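Local structure of GDP-L-fucose synthase (Campylobacter jejuni subsp. jejuni serotype O:2, 7M13) at residues V64-V69 against N93-S98; K105-G110 against I163-N168. The protein uses NADPH in making GDP-D-glycero-L-gluco-heptose for the capsular polysaccharide, and is probably a GDP-sugar epimerase-reductase of the fucose synthase subfamily. One frame throughout, in Å; residues are numbered along the deposited sequence.

Contact 1. Residues V64-V69 against N93-S98; sequences VFLTAV and NVIHNS. With NAP (NADP nicotinamide-adenine-dinucleotide phosphate), chain E.
Leu66 and Val94 reach toward each other tip to tip where strand 63-66 meets helix 80-100, the first two elements of a beta-alpha-beta unit in the Rossmann fold. Both methyls of Leu66 rest against one branch of Val94: CD2 lies 3.9 Å from Val94 CG1 and CD1 lies 4.0 Å from the same atom. With CG1 anti to the backbone N (chi1 170°), Val94 also turns this branch to Val64, whose CG1 is 3.9 Å from Val94 CG1. Ile95 adds a looser touch through CG1. The axes run almost antiparallel at 163° and 10.2 Å apart, as expected for a helix leading back across its sheet. Leu46 of the cofactor site packs on Val94 from outside the pair.

Beyond the strand, the chain carries Thr67, Ala68 and Val69 along NADP; Val69 N gives a weak 3.4 Å hydrogen bond to O4B of the adenosine ribose. At the other end, Val64 CG2 rests 3.7 Å from Ser98 OG. That hydroxyl is turned back on its own helix, donating to Val94 O at 2.7 Å, and it reaches this carbonyl from the opposite face to Ser98 N.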
loop_
_atom_site.group_PDB
_atom_site.type_symbol
_atom_site.label_atom_id
_atom_site.label_comp_id
_atom_site.label_asym_id
_atom_site.label_seq_id
_atom_site.Cartn_x
_atom_site.Cartn_y
_atom_site.Cartn_z
ATOM N N VAL B 64 -3.445 19.717 10.014
ATOM C CA VAL B 64 -2.212 18.913 10.030
ATOM C C VAL B 64 -1.488 19.040 8.690
ATOM O O VAL B 64 -2.120 18.840 7.613
ATOM C CB VAL B 64 -2.552 17.439 10.318
ATOM C CG1 VAL B 64 -1.309 16.578 10.222
ATOM C CG2 VAL B 64 -3.227 17.271 11.689
ATOM N N PHE B 65 -0.201 19.361 8.730
ATOM C CA PHE B 65 0.738 19.205 7.595
ATOM C C PHE B 65 1.641 18.041 7.887
ATOM O O PHE B 65 2.429 18.100 8.862
ATOM C CB PHE B 65 1.519 20.486 7.338
ATOM C CG PHE B 65 0.686 21.676 6.947
ATOM C CD1 PHE B 65 0.444 21.950 5.610
ATOM C CD2 PHE B 65 0.254 22.602 7.883
ATOM C CE1 PHE B 65 -0.311 23.040 5.219
ATOM C CE2 PHE B 65 -0.487 23.698 7.482
ATOM C CZ PHE B 65 -0.729 23.941 6.149
ATOM N N LEU B 66 1.505 16.969 7.112
ATOM C CA LEU B 66 2.247 15.728 7.388
ATOM C C LEU B 66 3.509 15.731 6.539
ATOM O O LEU B 66 3.429 15.298 5.352
ATOM C CB LEU B 66 1.351 14.538 7.101
ATOM C CG LEU B 66 1.991 13.183 7.304
ATOM C CD1 LEU B 66 2.775 13.128 8.611
ATOM C CD2 LEU B 66 0.922 12.114 7.189
ATOM N N THR B 67 4.636 16.181 7.069
ATOM C CA THR B 67 5.889 16.236 6.276
ATOM C C THR B 67 6.883 15.160 6.698
ATOM O O THR B 67 7.844 14.954 5.960
ATOM C CB THR B 67 6.588 17.609 6.310
ATOM O OG1 THR B 67 7.436 17.711 7.467
ATOM C CG2 THR B 67 5.613 18.753 6.259
ATOM N N ALA B 68 6.668 14.483 7.822
ATOM C CA ALA B 68 7.644 13.533 8.358
ATOM C C ALA B 68 7.787 12.320 7.433
ATOM O O ALA B 68 6.776 11.811 6.939
ATOM C CB ALA B 68 7.206 13.099 9.715
ATOM N N VAL B 69 9.006 11.890 7.221
ATOM C CA VAL B 69 9.321 10.797 6.273
ATOM C C VAL B 69 10.666 10.180 6.648
ATOM O O VAL B 69 11.515 10.878 7.210
ATOM C CB VAL B 69 9.299 11.305 4.823
ATOM C CG1 VAL B 69 10.518 12.177 4.503
ATOM C CG2 VAL B 69 9.188 10.158 3.854
ATOM N N ASN B 93 -0.650 6.245 11.288
ATOM C CA ASN B 93 -0.858 6.789 12.650
ATOM C C ASN B 93 -1.376 8.230 12.569
ATOM O O ASN B 93 -2.343 8.564 13.272
ATOM C CB ASN B 93 0.434 6.726 13.446
ATOM C CG ASN B 93 0.858 5.323 13.854
ATOM O OD1 ASN B 93 0.040 4.412 13.880
ATOM N ND2 ASN B 93 2.139 5.195 14.165
ATOM N N VAL B 94 -0.796 9.067 11.714
ATOM C CA VAL B 94 -1.207 10.496 11.695
ATOM C C VAL B 94 -2.564 10.621 11.004
ATOM O O VAL B 94 -3.443 11.312 11.513
ATOM C CB VAL B 94 -0.117 11.344 11.025
ATOM C CG1 VAL B 94 -0.580 12.756 10.756
ATOM C CG2 VAL B 94 1.141 11.313 11.879
ATOM N N ILE B 95 -2.791 9.913 9.903
ATOM C CA ILE B 95 -4.050 10.083 9.152
ATOM C C ILE B 95 -5.210 9.533 9.999
ATOM O O ILE B 95 -6.240 10.200 10.163
ATOM C CB ILE B 95 -3.977 9.441 7.765
ATOM C CG1 ILE B 95 -2.982 10.185 6.882
ATOM C CG2 ILE B 95 -5.364 9.411 7.146
ATOM C CD1 ILE B 95 -2.591 9.424 5.633
ATOM N N HIS B 96 -5.076 8.322 10.546
ATOM C CA HIS B 96 -6.194 7.724 11.300
ATOM C C HIS B 96 -6.466 8.543 12.572
ATOM O O HIS B 96 -7.650 8.751 12.881
ATOM C CB HIS B 96 -5.919 6.254 11.632
ATOM C CG HIS B 96 -7.054 5.632 12.339
ATOM N ND1 HIS B 96 -8.200 5.360 11.667
ATOM C CD2 HIS B 96 -7.237 5.250 13.625
ATOM C CE1 HIS B 96 -9.071 4.814 12.511
ATOM N NE2 HIS B 96 -8.507 4.728 13.708
ATOM N N ASN B 97 -5.425 8.929 13.310
ATOM C CA ASN B 97 -5.635 9.687 14.572
ATOM C C ASN B 97 -6.112 11.106 14.280
ATOM O O ASN B 97 -6.878 11.635 15.074
ATOM C CB ASN B 97 -4.444 9.591 15.515
ATOM C CG ASN B 97 -4.402 8.194 16.094
ATOM O OD1 ASN B 97 -5.252 7.863 16.939
ATOM N ND2 ASN B 97 -3.567 7.324 15.535
ATOM N N SER B 98 -5.874 11.640 13.085
ATOM C CA SER B 98 -6.469 12.931 12.661
ATOM C C SER B 98 -7.975 12.733 12.509
ATOM O O SER B 98 -8.739 13.529 13.034
ATOM C CB SER B 98 -5.858 13.430 11.375
ATOM O OG SER B 98 -4.523 13.835 11.550
HETATM P PA NAP E . 13.063 15.753 5.503
HETATM O O1A NAP E . 13.739 14.458 5.164
HETATM O O2A NAP E . 13.869 17.017 5.332
HETATM O O5B NAP E . 12.537 15.771 6.983
HETATM C C5B NAP E . 11.776 14.681 7.501
HETATM C C4B NAP E . 11.514 14.986 8.942
HETATM O O4B NAP E . 10.660 13.933 9.449
HETATM C C3B NAP E . 12.771 15.011 9.836
HETATM O O3B NAP E . 12.821 16.238 10.554
HETATM C C2B NAP E . 12.608 13.777 10.716
HETATM O O2B NAP E . 13.078 13.958 12.053
HETATM C C1B NAP E . 11.092 13.618 10.756
HETATM N N9A NAP E . 10.711 12.259 11.076
HETATM C C8A NAP E . 10.996 11.121 10.385
HETATM N N7A NAP E . 10.614 10.021 10.988
HETATM C C5A NAP E . 10.048 10.465 12.164
HETATM C C6A NAP E . 9.469 9.776 13.245
HETATM N N6A NAP E . 9.402 8.444 13.337
HETATM N N1A NAP E . 9.009 10.529 14.269
HETATM C C2A NAP E . 9.106 11.864 14.193
HETATM N N3A NAP E . 9.639 12.614 13.227
HETATM C C4A NAP E . 10.103 11.841 12.237
HETATM O O3 NAP E . 11.725 15.867 4.636
HETATM P PN NAP E . 11.450 16.773 3.367
HETATM O O1N NAP E . 12.568 16.591 2.416
HETATM O O2N NAP E . 11.118 18.122 3.870
HETATM O O5D NAP E . 10.129 16.062 2.783
HETATM C C5D NAP E . 8.846 16.504 3.161
HETATM C C4D NAP E . 7.838 15.674 2.417
HETATM O O4D NAP E . 7.973 15.903 0.988
HETATM C C3D NAP E . 7.965 14.159 2.627
HETATM O O3D NAP E . 6.674 13.535 2.622
HETATM C C2D NAP E . 8.783 13.760 1.431
HETATM O O2D NAP E . 8.694 12.375 1.113
HETATM C C1D NAP E . 8.199 14.648 0.350
HETATM N N1N NAP E . 9.134 14.785 -0.788
HETATM C C2N NAP E . 10.369 15.352 -0.641
HETATM C C3N NAP E . 11.241 15.385 -1.677
HETATM C C7N NAP E . 12.601 15.977 -1.570
HETATM O O7N NAP E . 13.274 16.127 -2.610
HETATM N N7N NAP E . 13.033 16.329 -0.363
HETATM C C4N NAP E . 10.845 14.877 -2.975
HETATM C C5N NAP E . 9.510 14.330 -3.071
HETATM C C6N NAP E . 8.763 14.235 -2.014
HETATM P P2B NAP E . 14.658 13.861 12.382
HETATM O O1X NAP E . 15.206 15.170 11.886
HETATM O O2X NAP E . 15.219 12.664 11.752
HETATM O O3X NAP E . 14.696 13.733 13.917
#

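Contact 2. Residues K105-G110 against I163-N168. With NAP (NADP nicotinamide-adenine-dinucleotide phosphate), chain E.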
loop_
_atom_site.group_PDB
_atom_site.type_symbol
_atom_site.label_atom_id
_atom_site.label_comp_id
_atom_site.label_asym_id
_atom_site.label_seq_id
_atom_site.Cartn_x
_atom_site.Cartn_y
_atom_site.Cartn_z
ATOM N N LYS B 105 -8.692 19.598 8.423
ATOM C CA LYS B 105 -8.059 19.334 7.131
ATOM C C LYS B 105 -6.613 18.905 7.337
ATOM O O LYS B 105 -5.983 19.322 8.324
ATOM C CB LYS B 105 -8.092 20.613 6.326
ATOM C CG LYS B 105 -8.196 20.462 4.849
ATOM C CD LYS B 105 -8.805 21.739 4.278
ATOM C CE LYS B 105 -8.494 21.739 2.825
ATOM N NZ LYS B 105 -9.138 22.888 2.190
ATOM N N LEU B 106 -6.127 18.054 6.442
ATOM C CA LEU B 106 -4.758 17.525 6.474
ATOM C C LEU B 106 -4.185 17.608 5.073
ATOM O O LEU B 106 -4.927 17.352 4.122
ATOM C CB LEU B 106 -4.821 16.069 6.962
ATOM C CG LEU B 106 -3.498 15.292 7.041
ATOM C CD1 LEU B 106 -3.554 14.281 8.188
ATOM C CD2 LEU B 106 -3.197 14.583 5.734
ATOM N N VAL B 107 -2.911 17.961 4.992
ATOM C CA VAL B 107 -2.144 17.896 3.725
ATOM C C VAL B 107 -1.000 16.921 3.911
ATOM O O VAL B 107 -0.272 17.000 4.900
ATOM C CB VAL B 107 -1.631 19.272 3.305
ATOM C CG1 VAL B 107 -0.615 19.148 2.168
ATOM C CG2 VAL B 107 -2.783 20.171 2.924
ATOM N N PHE B 108 -0.908 15.947 3.024
ATOM C CA PHE B 108 0.143 14.925 2.982
ATOM C C PHE B 108 0.975 15.174 1.730
ATOM O O PHE B 108 0.430 15.565 0.695
ATOM C CB PHE B 108 -0.481 13.527 2.940
ATOM C CG PHE B 108 0.472 12.395 2.662
ATOM C CD1 PHE B 108 1.537 12.154 3.514
ATOM C CD2 PHE B 108 0.242 11.520 1.619
ATOM C CE1 PHE B 108 2.413 11.111 3.280
ATOM C CE2 PHE B 108 1.126 10.486 1.378
ATOM C CZ PHE B 108 2.210 10.302 2.202
ATOM N N PHE B 109 2.245 14.839 1.747
ATOM C CA PHE B 109 3.140 15.020 0.578
ATOM C C PHE B 109 3.524 13.662 0.013
ATOM O O PHE B 109 4.054 12.772 0.744
ATOM C CB PHE B 109 4.361 15.834 0.950
ATOM C CG PHE B 109 3.993 17.221 1.396
ATOM C CD1 PHE B 109 3.760 18.220 0.461
ATOM C CD2 PHE B 109 3.723 17.477 2.727
ATOM C CE1 PHE B 109 3.380 19.485 0.878
ATOM C CE2 PHE B 109 3.337 18.747 3.131
ATOM C CZ PHE B 109 3.143 19.738 2.200
ATOM N N GLY B 110 3.266 13.466 -1.280
ATOM C CA GLY B 110 3.737 12.306 -2.022
ATOM C C GLY B 110 4.997 12.612 -2.808
ATOM O O GLY B 110 5.421 13.784 -2.863
ATOM N N ILE B 163 -5.781 15.893 1.813
ATOM C CA ILE B 163 -5.359 16.154 0.412
ATOM C C ILE B 163 -3.892 15.775 0.263
ATOM O O ILE B 163 -3.079 16.157 1.116
ATOM C CB ILE B 163 -5.549 17.632 0.086
ATOM C CG1 ILE B 163 -6.927 18.153 0.474
ATOM C CG2 ILE B 163 -5.270 17.843 -1.388
ATOM C CD1 ILE B 163 -8.028 17.445 -0.196
ATOM N N THR B 164 -3.546 15.056 -0.812
ATOM C CA THR B 164 -2.162 14.656 -1.126
ATOM C C THR B 164 -1.628 15.551 -2.242
ATOM O O THR B 164 -2.265 15.612 -3.321
ATOM C CB THR B 164 -2.038 13.181 -1.537
ATOM O OG1 THR B 164 -2.440 12.408 -0.387
ATOM C CG2 THR B 164 -0.634 12.796 -1.913
ATOM N N LEU B 165 -0.474 16.152 -2.010
ATOM C CA LEU B 165 0.277 16.942 -2.987
ATOM C C LEU B 165 1.561 16.194 -3.311
ATOM O O LEU B 165 2.266 15.776 -2.390
ATOM C CB LEU B 165 0.603 18.318 -2.405
ATOM C CG LEU B 165 -0.571 19.143 -1.909
ATOM C CD1 LEU B 165 -0.097 20.495 -1.359
ATOM C CD2 LEU B 165 -1.602 19.358 -3.018
ATOM N N VAL B 166 1.878 16.026 -4.587
ATOM C CA VAL B 166 2.973 15.140 -5.033
ATOM C C VAL B 166 4.039 15.962 -5.752
ATOM O O VAL B 166 3.682 16.685 -6.678
ATOM C CB VAL B 166 2.427 14.027 -5.939
ATOM C CG1 VAL B 166 3.495 13.004 -6.258
ATOM C CG2 VAL B 166 1.202 13.361 -5.304
ATOM N N LEU B 167 5.301 15.803 -5.366
ATOM C CA LEU B 167 6.429 16.543 -5.975
ATOM C C LEU B 167 7.575 15.591 -6.290
ATOM O O LEU B 167 7.593 14.437 -5.821
ATOM C CB LEU B 167 6.903 17.661 -5.043
ATOM C CG LEU B 167 7.401 17.243 -3.661
ATOM C CD1 LEU B 167 8.553 18.135 -3.235
ATOM C CD2 LEU B 167 6.296 17.308 -2.634
ATOM N N ASN B 168 8.549 16.097 -7.048
ATOM C CA ASN B 168 9.726 15.314 -7.469
ATOM C C ASN B 168 11.003 15.662 -6.692
ATOM O O ASN B 168 11.660 14.733 -6.245
ATOM C CB ASN B 168 9.951 15.499 -8.968
ATOM C CG ASN B 168 9.005 14.617 -9.751
ATOM O OD1 ASN B 168 8.856 13.438 -9.426
ATOM N ND2 ASN B 168 8.444 15.145 -10.834
HETATM P PA NAP E . 13.063 15.753 5.503
HETATM O O1A NAP E . 13.739 14.458 5.164
HETATM O O2A NAP E . 13.869 17.017 5.332
HETATM O O5B NAP E . 12.537 15.771 6.983
HETATM C C5B NAP E . 11.776 14.681 7.501
HETATM C C4B NAP E . 11.514 14.986 8.942
HETATM O O4B NAP E . 10.660 13.933 9.449
HETATM C C3B NAP E . 12.771 15.011 9.836
HETATM O O3B NAP E . 12.821 16.238 10.554
HETATM C C2B NAP E . 12.608 13.777 10.716
HETATM O O2B NAP E . 13.078 13.958 12.053
HETATM C C1B NAP E . 11.092 13.618 10.756
HETATM N N9A NAP E . 10.711 12.259 11.076
HETATM C C8A NAP E . 10.996 11.121 10.385
HETATM N N7A NAP E . 10.614 10.021 10.988
HETATM C C5A NAP E . 10.048 10.465 12.164
HETATM C C6A NAP E . 9.469 9.776 13.245
HETATM N N6A NAP E . 9.402 8.444 13.337
HETATM N N1A NAP E . 9.009 10.529 14.269
HETATM C C2A NAP E . 9.106 11.864 14.193
HETATM N N3A NAP E . 9.639 12.614 13.227
HETATM C C4A NAP E . 10.103 11.841 12.237
HETATM O O3 NAP E . 11.725 15.867 4.636
HETATM P PN NAP E . 11.450 16.773 3.367
HETATM O O1N NAP E . 12.568 16.591 2.416
HETATM O O2N NAP E . 11.118 18.122 3.870
HETATM O O5D NAP E . 10.129 16.062 2.783
HETATM C C5D NAP E . 8.846 16.504 3.161
HETATM C C4D NAP E . 7.838 15.674 2.417
HETATM O O4D NAP E . 7.973 15.903 0.988
HETATM C C3D NAP E . 7.965 14.159 2.627
HETATM O O3D NAP E . 6.674 13.535 2.622
HETATM C C2D NAP E . 8.783 13.760 1.431
HETATM O O2D NAP E . 8.694 12.375 1.113
HETATM C C1D NAP E . 8.199 14.648 0.350
HETATM N N1N NAP E . 9.134 14.785 -0.788
HETATM C C2N NAP E . 10.369 15.352 -0.641
HETATM C C3N NAP E . 11.241 15.385 -1.677
HETATM C C7N NAP E . 12.601 15.977 -1.570
HETATM O O7N NAP E . 13.274 16.127 -2.610
HETATM N N7N NAP E . 13.033 16.329 -0.363
HETATM C C4N NAP E . 10.845 14.877 -2.975
HETATM C C5N NAP E . 9.510 14.330 -3.071
HETATM C C6N NAP E . 8.763 14.235 -2.014
HETATM P P2B NAP E . 14.658 13.861 12.382
HETATM O O1X NAP E . 15.206 15.170 11.886
HETATM O O2X NAP E . 15.219 12.664 11.752
HETATM O O3X NAP E . 14.696 13.733 13.917
#
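Residues 105-110 and 163-167 pair as parallel strands, their short axes 4.4 Å apart and turned by 29°, with Val107, Phe108, Phe109 and Gly110 in register with Ile163, Thr164, Leu165 and Val166. Five backbone hydrogen bonds join them in the staggered parallel pattern. Ile163 N to Leu106 O and Phe108 N to Ile163 O are nearly straight, each with an N-H...O angle of 168°. The last, Leu167 N to Gly110 O, is longer at 3.2 Å, its donor lying above the carbonyl plane.

One face carries Val107, Phe109, Ile163 and Leu165 beneath helix 247-260. Here Val107 CG1 meets Leu165 CD1 obliquely at 3.8 Å. On the other face, against helix 138-158, Phe108 and Thr164 lie side by side and point the same way. Thr164 OG1 sits in the plane of the Phe108 ring at its edge, 3.5 Å from CD2; this buried oxygen has no hydrogen-bond partner in the model.

Toward the carboxyl ends the contacts turn to the cofactor. Leu167 CG stands between its backbone N and carbonyl carbon (chi1 60°), which directs the side chain over to strand 105-111 and the nicotinamide: CD2 is 3.6 Å from Gly110 O, and CG is 3.6 Å from NADP C5N. Phe109 O accepts a weak hydrogen bond from O3D of the nicotinamide ribose at 3.3 Å, and a hydrogen bond from Lys144 NZ, so one carbonyl links the carboxyl end of an inner strand, the ribose and a cofactor-binding lysine. Cofactor bound at the carboxyl ends of adjacent parallel strands, with helices on both faces, is characteristic of the Rossmann fold of the extended short-chain dehydrogenases.

How the contacts relate
Both contacts are buried, with no exposed residue among those touching, and they meet in the same sheet: strands 63-66 and 105-111 are neighbours, joined by probable hydrogen bonds such as Leu66 N to Val107 O, 2.8 Å. Contact 1 is helix against sheet and holds together chiefly through aliphatic side chains, with one serine hydroxyl against a valine methyl, burying 183 Å². Contact 2 lies within the sheet, where backbone hydrogen bonds dominate and 467 Å² is buried. Helix 80-100 leads on to strand 105-111, so the two follow in series along the chain. NADP spans both: 64-69 runs along it from adenosine ribose to nicotinamide ribose, while contact 2 meets the nicotinamide ribose and ring.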